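Local coordinates for protein epidermin leader peptide processing serine protease EpiP (Staphylococcus aureus subsp. aureus, PDB 3QFH) that probably cleaves the leader peptide from the epidermin precursor as a subtilisin-like serine endopeptidase, at residues 18-23 and 55-60. Residues are numbered along the deposited sequence; the frame is centred on the assembly and turned at random.
Sequences SEELYY and QIKMTK
Q55 lays its side-chain amide beside the Y22 ring, CD lying 3.9 Å from Y22 CD2 with the two planes 58° apart; its NE2 is hydrogen-bonded to T79 and E212. I56 and Y23 form an antiparallel hydrogen-bonded pair, I56 N to Y23 O and Y23 N to I56 O both 2.7 Å. K57 stands on the opposite face of the sheet, where CD covers one face of the Y22 ring. With CG anti to the backbone N (chi1 -164°) and the chain extended, its stem crosses the E20 side chain at about a right angle, K57 CG to E20 CG 3.8 Å, yet NZ stays 4.3 Å from E20 OE1, too far for a salt bridge. K57 with Y22 is the non-hydrogen-bonded pair between Y23/I56 and L21/M58; this alternation and the 145° between short strand axes mark 20-23 and 55-59 as antiparallel neighbours inside the small sheet of the propeptide/inhibitor-family region, flanked by strands 43-48 and 73-78. M58 pairs with L21 through M58 N to L21 O and L21 N to M58 O, both 2.9 Å. The same M58 O lies in plane at the Y23 ring edge, 3.4 Å from CE2, and M58 CG packs against CD2. T59 directs OG1 to H62 N as the N-cap of helix 60-66, whose first residue, K60, brings CG to 3.4 Å from Y23 OH.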
loop_
_atom_site.group_PDB
_atom_site.type_symbol
_atom_site.label_atom_id
_atom_site.label_comp_id
_atom_site.label_asym_id
_atom_site.label_seq_id
_atom_site.Cartn_x
_atom_site.Cartn_y
_atom_site.Cartn_z
ATOM N N SER A 18 32.578 -19.051 5.557
ATOM C CA SER A 18 31.463 -19.692 6.317
ATOM C C SER A 18 30.268 -18.731 6.476
ATOM O O SER A 18 29.270 -19.055 7.137
ATOM C CB SER A 18 31.976 -20.144 7.686
ATOM O OG SER A 18 30.992 -20.871 8.398
ATOM N N GLU A 19 30.387 -17.557 5.858
ATOM C CA GLU A 19 29.357 -16.522 5.903
ATOM C C GLU A 19 27.993 -17.077 5.431
ATOM O O GLU A 19 27.898 -17.720 4.395
ATOM C CB GLU A 19 29.775 -15.349 5.009
ATOM C CG GLU A 19 28.961 -14.078 5.194
ATOM C CD GLU A 19 29.248 -13.384 6.512
ATOM O OE1 GLU A 19 28.471 -12.471 6.882
ATOM O OE2 GLU A 19 30.251 -13.746 7.181
ATOM N N GLU A 20 26.949 -16.821 6.203
ATOM C CA GLU A 20 25.624 -17.310 5.876
ATOM C C GLU A 20 24.774 -16.081 5.538
ATOM O O GLU A 20 24.721 -15.132 6.315
ATOM C CB GLU A 20 25.076 -18.082 7.071
ATOM C CG GLU A 20 23.943 -19.033 6.759
ATOM C CD GLU A 20 23.373 -19.707 8.013
ATOM O OE1 GLU A 20 23.820 -19.372 9.137
ATOM O OE2 GLU A 20 22.466 -20.563 7.872
ATOM N N LEU A 21 24.141 -16.083 4.370
ATOM C CA LEU A 21 23.350 -14.933 3.917
ATOM C C LEU A 21 21.920 -15.302 3.556
ATOM O O LEU A 21 21.588 -16.472 3.358
ATOM C CB LEU A 21 24.003 -14.300 2.692
ATOM C CG LEU A 21 25.485 -13.926 2.795
ATOM C CD1 LEU A 21 25.976 -13.465 1.422
ATOM C CD2 LEU A 21 25.743 -12.860 3.880
ATOM N N TYR A 22 21.091 -14.272 3.446
ATOM C CA TYR A 22 19.689 -14.424 3.099
ATOM C C TYR A 22 19.505 -14.428 1.587
ATOM O O TYR A 22 19.853 -13.456 0.910
ATOM C CB TYR A 22 18.855 -13.298 3.730
ATOM C CG TYR A 22 18.623 -13.467 5.228
ATOM C CD1 TYR A 22 19.558 -13.023 6.171
ATOM C CD2 TYR A 22 17.460 -14.075 5.694
ATOM C CE1 TYR A 22 19.324 -13.191 7.561
ATOM C CE2 TYR A 22 17.225 -14.254 7.062
ATOM C CZ TYR A 22 18.150 -13.817 7.983
ATOM O OH TYR A 22 17.873 -14.004 9.315
ATOM N N TYR A 23 18.976 -15.531 1.060
ATOM C CA TYR A 23 18.688 -15.634 -0.369
ATOM C C TYR A 23 17.199 -15.761 -0.634
ATOM O O TYR A 23 16.461 -16.451 0.096
ATOM C CB TYR A 23 19.420 -16.813 -1.009
ATOM C CG TYR A 23 20.904 -16.594 -1.125
ATOM C CD1 TYR A 23 21.445 -15.933 -2.235
ATOM C CD2 TYR A 23 21.772 -17.019 -0.124
ATOM C CE1 TYR A 23 22.812 -15.707 -2.342
ATOM C CE2 TYR A 23 23.148 -16.792 -0.222
ATOM C CZ TYR A 23 23.661 -16.144 -1.335
ATOM O OH TYR A 23 25.017 -15.926 -1.440
ATOM N N GLN A 55 12.530 -17.770 1.246
ATOM C CA GLN A 55 13.751 -17.096 1.613
ATOM C C GLN A 55 14.526 -18.153 2.360
ATOM O O GLN A 55 13.986 -18.839 3.226
ATOM C CB GLN A 55 13.493 -15.876 2.479
ATOM C CG GLN A 55 14.681 -14.962 2.558
ATOM C CD GLN A 55 14.395 -13.721 3.386
ATOM O OE1 GLN A 55 13.666 -13.785 4.384
ATOM N NE2 GLN A 55 14.998 -12.591 3.000
ATOM N N ILE A 56 15.784 -18.297 2.007
ATOM C CA ILE A 56 16.626 -19.310 2.596
ATOM C C ILE A 56 17.923 -18.683 3.075
ATOM O O ILE A 56 18.499 -17.814 2.414
ATOM C CB ILE A 56 16.912 -20.420 1.560
ATOM C CG1 ILE A 56 15.585 -20.985 1.022
ATOM C CG2 ILE A 56 17.781 -21.524 2.169
ATOM C CD1 ILE A 56 15.762 -22.117 -0.016
ATOM N N LYS A 57 18.364 -19.104 4.245
ATOM C CA LYS A 57 19.589 -18.605 4.791
ATOM C C LYS A 57 20.624 -19.685 4.480
ATOM O O LYS A 57 20.474 -20.836 4.897
ATOM C CB LYS A 57 19.432 -18.349 6.293
ATOM C CG LYS A 57 20.521 -17.479 6.858
ATOM C CD LYS A 57 20.319 -17.131 8.334
ATOM C CE LYS A 57 21.453 -16.227 8.813
ATOM N NZ LYS A 57 21.409 -15.937 10.273
ATOM N N MET A 58 21.637 -19.335 3.698
ATOM C CA MET A 58 22.677 -20.297 3.324
ATOM C C MET A 58 23.991 -19.641 2.895
ATOM O O MET A 58 24.030 -18.445 2.618
ATOM C CB MET A 58 22.165 -21.242 2.226
ATOM C CG MET A 58 21.592 -20.575 1.003
ATOM S SD MET A 58 20.814 -21.762 -0.156
ATOM C CE MET A 58 20.039 -20.624 -1.290
ATOM N N THR A 59 25.067 -20.433 2.870
ATOM C CA THR A 59 26.376 -19.934 2.441
ATOM C C THR A 59 26.322 -19.639 0.956
ATOM O O THR A 59 25.428 -20.126 0.254
ATOM C CB THR A 59 27.522 -20.959 2.695
ATOM O OG1 THR A 59 27.306 -22.141 1.905
ATOM C CG2 THR A 59 27.609 -21.323 4.176
ATOM N N LYS A 60 27.278 -18.861 0.459
ATOM C CA LYS A 60 27.276 -18.542 -0.970
ATOM C C LYS A 60 27.559 -19.820 -1.769
ATOM O O LYS A 60 27.087 -19.968 -2.887
ATOM C CB LYS A 60 28.286 -17.446 -1.328
ATOM C CG LYS A 60 28.032 -16.858 -2.737
ATOM C CD LYS A 60 29.128 -15.902 -3.203
ATOM C CE LYS A 60 30.398 -16.664 -3.601
ATOM N NZ LYS A 60 31.447 -15.750 -4.130
#